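Local coordinates for cell surface protein (Faecalibacterium prausnitzii A2-165, PDB 4GT6) that is of unknown function but probably binds other proteins at the bacterial cell surface through its solenoid of BspA-type leucine-rich repeats, at residues D123-I128 / E146-V151; L139-I144 / S161-T166. All blocks are in the same frame, centred on the assembly; numbering follows the deposited sequence.

Interaction 1: residues D123-I128 / E146-V151. With EDO (1,2-ethanediol), chain M.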
loop_
_atom_site.group_PDB
_atom_site.type_symbol
_atom_site.label_atom_id
_atom_site.label_comp_id
_atom_site.label_asym_id
_atom_site.label_seq_id
_atom_site.Cartn_x
_atom_site.Cartn_y
_atom_site.Cartn_z
ATOM N N ASP A 123 21.311 -0.830 2.298
ATOM C CA ASP A 123 22.201 0.253 2.719
ATOM C C ASP A 123 22.778 1.156 1.596
ATOM O O ASP A 123 22.986 2.337 1.858
ATOM C CB ASP A 123 23.341 -0.313 3.590
ATOM C CG ASP A 123 22.867 -1.007 4.874
ATOM O OD1 ASP A 123 21.703 -0.775 5.290
ATOM O OD2 ASP A 123 23.642 -1.806 5.437
ATOM N N SER A 124 23.051 0.645 0.377
ATOM C CA SER A 124 23.619 1.508 -0.677
ATOM C C SER A 124 22.837 1.409 -2.018
ATOM O O SER A 124 23.368 1.744 -3.077
ATOM C CB SER A 124 25.095 1.184 -0.894
ATOM O OG SER A 124 25.248 -0.147 -1.358
ATOM N N VAL A 125 21.577 1.012 -1.939
ATOM C CA VAL A 125 20.700 0.843 -3.090
ATOM C C VAL A 125 20.317 2.216 -3.693
ATOM O O VAL A 125 20.206 3.205 -2.959
ATOM C CB VAL A 125 19.461 -0.002 -2.678
ATOM C CG1 VAL A 125 18.434 0.803 -1.872
ATOM C CG2 VAL A 125 18.821 -0.677 -3.879
ATOM N N THR A 126 20.166 2.277 -5.027
ATOM C CA THR A 126 19.747 3.505 -5.704
ATOM C C THR A 126 18.424 3.244 -6.411
ATOM O O THR A 126 17.756 4.194 -6.791
ATOM C CB THR A 126 20.806 4.051 -6.658
ATOM O OG1 THR A 126 21.097 3.078 -7.652
ATOM C CG2 THR A 126 22.063 4.555 -5.938
ATOM N N GLU A 127 18.070 1.956 -6.653
ATOM C CA GLU A 127 16.824 1.614 -7.354
ATOM C C GLU A 127 16.195 0.398 -6.744
ATOM O O GLU A 127 16.872 -0.613 -6.568
ATOM C CB GLU A 127 17.062 1.313 -8.860
ATOM C CG GLU A 127 17.627 2.450 -9.690
ATOM C CD GLU A 127 17.886 2.005 -11.118
ATOM O OE1 GLU A 127 16.915 1.945 -11.905
ATOM O OE2 GLU A 127 19.039 1.624 -11.419
ATOM N N ILE A 128 14.919 0.492 -6.413
ATOM C CA ILE A 128 14.138 -0.634 -5.880
ATOM C C ILE A 128 12.836 -0.648 -6.671
ATOM O O ILE A 128 12.098 0.359 -6.653
ATOM C CB ILE A 128 13.886 -0.582 -4.352
ATOM C CG1 ILE A 128 15.133 -0.215 -3.525
ATOM C CG2 ILE A 128 13.306 -1.907 -3.911
ATOM C CD1 ILE A 128 14.792 0.194 -2.014
ATOM N N GLU A 146 19.718 7.853 0.701
ATOM C CA GLU A 146 19.764 8.977 -0.230
ATOM C C GLU A 146 20.227 8.441 -1.592
ATOM O O GLU A 146 21.130 7.616 -1.654
ATOM C CB GLU A 146 20.675 10.111 0.309
ATOM C CG GLU A 146 20.125 10.830 1.546
ATOM C CD GLU A 146 18.931 11.760 1.362
ATOM O OE1 GLU A 146 18.536 12.003 0.199
ATOM O OE2 GLU A 146 18.365 12.216 2.384
ATOM N N GLY A 147 19.554 8.854 -2.658
ATOM C CA GLY A 147 19.876 8.351 -3.990
ATOM C C GLY A 147 18.704 7.597 -4.588
ATOM O O GLY A 147 18.568 7.534 -5.814
ATOM N N VAL A 148 17.818 7.047 -3.729
ATOM C CA VAL A 148 16.577 6.422 -4.190
ATOM C C VAL A 148 15.604 7.571 -4.543
ATOM O O VAL A 148 15.389 8.446 -3.706
ATOM C CB VAL A 148 15.983 5.443 -3.160
ATOM C CG1 VAL A 148 14.601 4.964 -3.624
ATOM C CG2 VAL A 148 16.916 4.233 -2.948
ATOM N N THR A 149 15.057 7.590 -5.769
ATOM C CA THR A 149 14.219 8.739 -6.193
ATOM C C THR A 149 12.720 8.466 -6.144
ATOM O O THR A 149 11.927 9.393 -6.339
ATOM C CB THR A 149 14.653 9.249 -7.577
ATOM O OG1 THR A 149 14.591 8.161 -8.513
ATOM C CG2 THR A 149 16.076 9.842 -7.548
ATOM N N SER A 150 12.310 7.230 -5.875
ATOM C CA SER A 150 10.884 6.955 -5.671
ATOM C C SER A 150 10.673 5.689 -4.887
ATOM O O SER A 150 11.546 4.826 -4.844
ATOM C CB SER A 150 10.110 6.882 -6.989
ATOM O OG SER A 150 10.519 5.782 -7.778
ATOM N N VAL A 151 9.504 5.577 -4.253
ATOM C CA VAL A 151 9.135 4.354 -3.560
ATOM C C VAL A 151 8.182 3.691 -4.530
ATOM O O VAL A 151 7.074 4.201 -4.728
ATOM C CB VAL A 151 8.532 4.606 -2.153
ATOM C CG1 VAL A 151 8.101 3.276 -1.514
ATOM C CG2 VAL A 151 9.545 5.311 -1.265
HETATM C C1 EDO M . 26.274 -5.406 5.394
HETATM O O1 EDO M . 27.239 -6.033 6.229
HETATM C C2 EDO M . 26.334 -3.860 5.456
HETATM O O2 EDO M . 25.634 -3.269 4.351
HETATM O O HOH W 1 22.076 4.921 -2.110
HETATM O O HOH W 2 15.284 5.244 -7.429
HETATM O O HOH W 3 13.623 3.116 -7.018
#
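Val148 and Val125 carry the side-chain part of this contact, their branches meeting at a slant. Val148 CG1 stands opposite the backbone N (chi1 173°), which sets CG2 beside that nitrogen and turns it to the other segment. There CG2 lies 3.4 Å from Val125 O, so the methyl group touches the main chain before any side chain. It also comes 3.9 Å from Val125 CG1, but Val125 was modelled in two conformers and this methyl-to-methyl distance holds for one of them. The backbones run closest where Thr126 CA and Val148 CA are 4.6 Å apart. Gly147, next to this point, has a positive phi of 117°, at which a CB would be jammed against the carbonyl O of Glu146 and would come close to Thr126 CG2.

The two segments share no direct hydrogen bond; waters link them instead. One water donates to Val125 O at 2.7 Å and to Glu146 O at 2.9 Å. A second donates to Thr126 O at 2.8 Å and accepts from Thr149 N at 2.9 Å. A third accepts from Ile128 N and reaches Ser150 O through a weak bond. Direct backbone pairing lies on the outer flanks: Glu127 bonds to Lys103 and Ile105, while Thr149 bonds to Thr172 and Val151 to Ala173.

Strand 127-128 and the short strand about 150-151 lie on successive turns of the leucine-rich-repeat solenoid but do not pair: each edges a different sheet. With just 215 Å² buried, apolar contact supplies a small valine-to-backbone patch; the second and third waters stand between carbonyl and amide groups, as a direct bond would, while the first gives two acceptors hydrogens they could not get from each other.

Interaction 2: residues L139-I144 / S161-T166. With EDO (1,2-ethanediol), chain J.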
loop_
_atom_site.group_PDB
_atom_site.type_symbol
_atom_site.label_atom_id
_atom_site.label_comp_id
_atom_site.label_asym_id
_atom_site.label_seq_id
_atom_site.Cartn_x
_atom_site.Cartn_y
_atom_site.Cartn_z
ATOM N N LEU A 139 9.387 -7.419 8.757
ATOM C CA LEU A 139 10.300 -6.255 8.715
ATOM C C LEU A 139 9.796 -5.224 9.747
ATOM O O LEU A 139 8.603 -4.921 9.718
ATOM C CB LEU A 139 10.332 -5.609 7.318
ATOM C CG LEU A 139 11.044 -6.350 6.209
ATOM C CD1 LEU A 139 10.926 -5.544 4.901
ATOM C CD2 LEU A 139 12.531 -6.593 6.559
ATOM N N ASP A 140 10.662 -4.711 10.635
ATOM C CA ASP A 140 10.179 -3.790 11.677
ATOM C C ASP A 140 10.492 -2.319 11.386
ATOM O O ASP A 140 9.637 -1.465 11.658
ATOM C CB ASP A 140 10.701 -4.191 13.077
ATOM C CG ASP A 140 12.204 -4.159 13.277
ATOM O OD1 ASP A 140 12.938 -4.089 12.270
ATOM O OD2 ASP A 140 12.648 -4.186 14.441
ATOM N N THR A 141 11.681 -2.010 10.877
ATOM C CA THR A 141 12.077 -0.640 10.532
ATOM C C THR A 141 12.850 -0.691 9.243
ATOM O O THR A 141 13.618 -1.645 9.027
ATOM C CB THR A 141 12.926 0.048 11.628
ATOM O OG1 THR A 141 14.227 -0.539 11.658
ATOM C CG2 THR A 141 12.280 0.039 13.011
ATOM N N VAL A 142 12.662 0.316 8.397
ATOM C CA VAL A 142 13.360 0.393 7.118
ATOM C C VAL A 142 13.881 1.803 6.919
ATOM O O VAL A 142 13.140 2.764 7.125
ATOM C CB VAL A 142 12.451 -0.041 5.929
ATOM C CG1 VAL A 142 13.089 0.320 4.587
ATOM C CG2 VAL A 142 12.148 -1.542 5.976
ATOM N N THR A 143 15.132 1.917 6.482
ATOM C CA THR A 143 15.720 3.189 6.102
ATOM C C THR A 143 16.039 3.113 4.615
ATOM O O THR A 143 16.811 2.253 4.184
ATOM C CB THR A 143 16.957 3.561 6.952
ATOM O OG1 THR A 143 16.562 3.697 8.314
ATOM C CG2 THR A 143 17.601 4.878 6.502
ATOM N N ILE A 144 15.435 4.005 3.833
ATOM C CA ILE A 144 15.683 4.099 2.395
ATOM C C ILE A 144 16.821 5.108 2.224
ATOM O O ILE A 144 16.697 6.238 2.703
ATOM C CB ILE A 144 14.391 4.452 1.602
ATOM C CG1 ILE A 144 13.287 3.365 1.773
ATOM C CG2 ILE A 144 14.684 4.719 0.122
ATOM C CD1 ILE A 144 13.648 1.869 1.267
ATOM N N SER A 161 4.462 -5.671 10.407
ATOM C CA SER A 161 5.285 -5.274 11.560
ATOM C C SER A 161 6.027 -3.966 11.352
ATOM O O SER A 161 6.691 -3.500 12.277
ATOM C CB SER A 161 6.324 -6.355 11.864
ATOM O OG SER A 161 5.675 -7.585 12.105
ATOM N N LEU A 162 5.988 -3.427 10.141
ATOM C CA LEU A 162 6.778 -2.255 9.750
ATOM C C LEU A 162 6.172 -0.990 10.381
ATOM O O LEU A 162 5.131 -0.519 9.931
ATOM C CB LEU A 162 6.851 -2.169 8.210
ATOM C CG LEU A 162 7.659 -1.012 7.598
ATOM C CD1 LEU A 162 9.137 -1.074 8.022
ATOM C CD2 LEU A 162 7.575 -1.062 6.069
ATOM N N HIS A 163 6.819 -0.477 11.430
ATOM C CA HIS A 163 6.264 0.657 12.187
ATOM C C HIS A 163 6.989 1.983 11.935
ATOM O O HIS A 163 6.460 3.033 12.318
ATOM C CB HIS A 163 6.234 0.341 13.690
ATOM C CG HIS A 163 7.588 0.099 14.289
ATOM N ND1 HIS A 163 8.435 1.147 14.604
ATOM C CD2 HIS A 163 8.205 -1.069 14.591
ATOM C CE1 HIS A 163 9.526 0.589 15.111
ATOM N NE2 HIS A 163 9.446 -0.741 15.092
ATOM N N THR A 164 8.201 1.941 11.357
ATOM C CA THR A 164 8.969 3.158 11.072
ATOM C C THR A 164 9.665 3.018 9.731
ATOM O O THR A 164 10.333 2.012 9.481
ATOM C CB THR A 164 9.995 3.458 12.199
ATOM O OG1 THR A 164 9.327 3.549 13.456
ATOM C CG2 THR A 164 10.777 4.750 11.965
ATOM N N VAL A 165 9.520 4.041 8.875
ATOM C CA VAL A 165 10.201 4.110 7.583
ATOM C C VAL A 165 10.814 5.489 7.476
ATOM O O VAL A 165 10.111 6.496 7.658
ATOM C CB VAL A 165 9.337 3.772 6.330
ATOM C CG1 VAL A 165 10.139 3.965 5.030
ATOM C CG2 VAL A 165 8.815 2.338 6.378
ATOM N N THR A 166 12.102 5.542 7.164
ATOM C CA THR A 166 12.791 6.808 6.943
ATOM C C THR A 166 12.998 6.972 5.443
ATOM O O THR A 166 13.663 6.143 4.810
ATOM C CB THR A 166 14.095 6.868 7.745
ATOM O OG1 THR A 166 13.758 6.723 9.124
ATOM C CG2 THR A 166 14.872 8.194 7.523
HETATM C C1 EDO J . 6.886 7.070 6.339
HETATM O O1 EDO J . 7.694 8.142 6.782
HETATM C C2 EDO J . 6.945 7.007 4.804
HETATM O O2 EDO J . 6.542 8.265 4.277
HETATM O O HOH W 4 6.525 -5.927 8.363
HETATM O O HOH W 5 13.563 4.160 9.826
#
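Ile144 N donates to Thr166 O at 2.9 Å, with an N-H...O angle of 168°, close to straight. Two more parallel-strand bonds follow: Thr166 N to Val142 O at 3.0 Å and Val142 N to Thr164 O at 3.1 Å. The strand axes diverge by only 3°, as expected of adjacent rungs in a leucine-rich-repeat solenoid. Just before the strands, His163 N bonds to Asp140 O at 3.0 Å. The same oxygen sits over one face of the His163 ring, offset toward its rim and 3.3 Å from His163 CD2. That position follows from a chi1 of 62°, which folds the imidazole back between its own N and carbonyl carbon. His163 ND1 and Thr164 OG1, 2.8 Å apart, share a hydrogen bond that helps fix the ring's rotation. With an alanine here, the Asp140 carbonyl and the Thr141 methyl would probably lose the ring that covers them, and the Thr164 hydroxyl its ND1 partner.

A water links Thr166 OG1 and Val142 O on the threonine side of the sheet. On the inner side, Val142 CG2 packs 3.7 Å from Leu162 CD1, and both residues also rest on Phe156. The contact therefore divides by chemistry: threonines and a bridging water on one face, Val142 and Leu162 packed into the interior on the other, with Val165 nearer the solvent, and main-chain bonds holding the rungs in register between them.

From the N terminus the chain meets segment 123-128, then 139-144, 146-151 and 161-166. Interaction 1 closes a loop of 17 residues between 123-128 and 146-151; interaction 2 closes one of 16 between 139-144 and 161-166. The two loops cross, because 139-144 lies within the first and 146-151 within the second. Each contact joins successive turns of the same repeat region, at different strand positions on the coil. Their centres are 15 Å apart, yet they meet inside the solenoid, where Ile128 CD1 lies 3.9 Å from Ile144 CD1 in one of the two conformers of Ile144. Thus a water-bridged contact and a directly paired one touch through buried isoleucines.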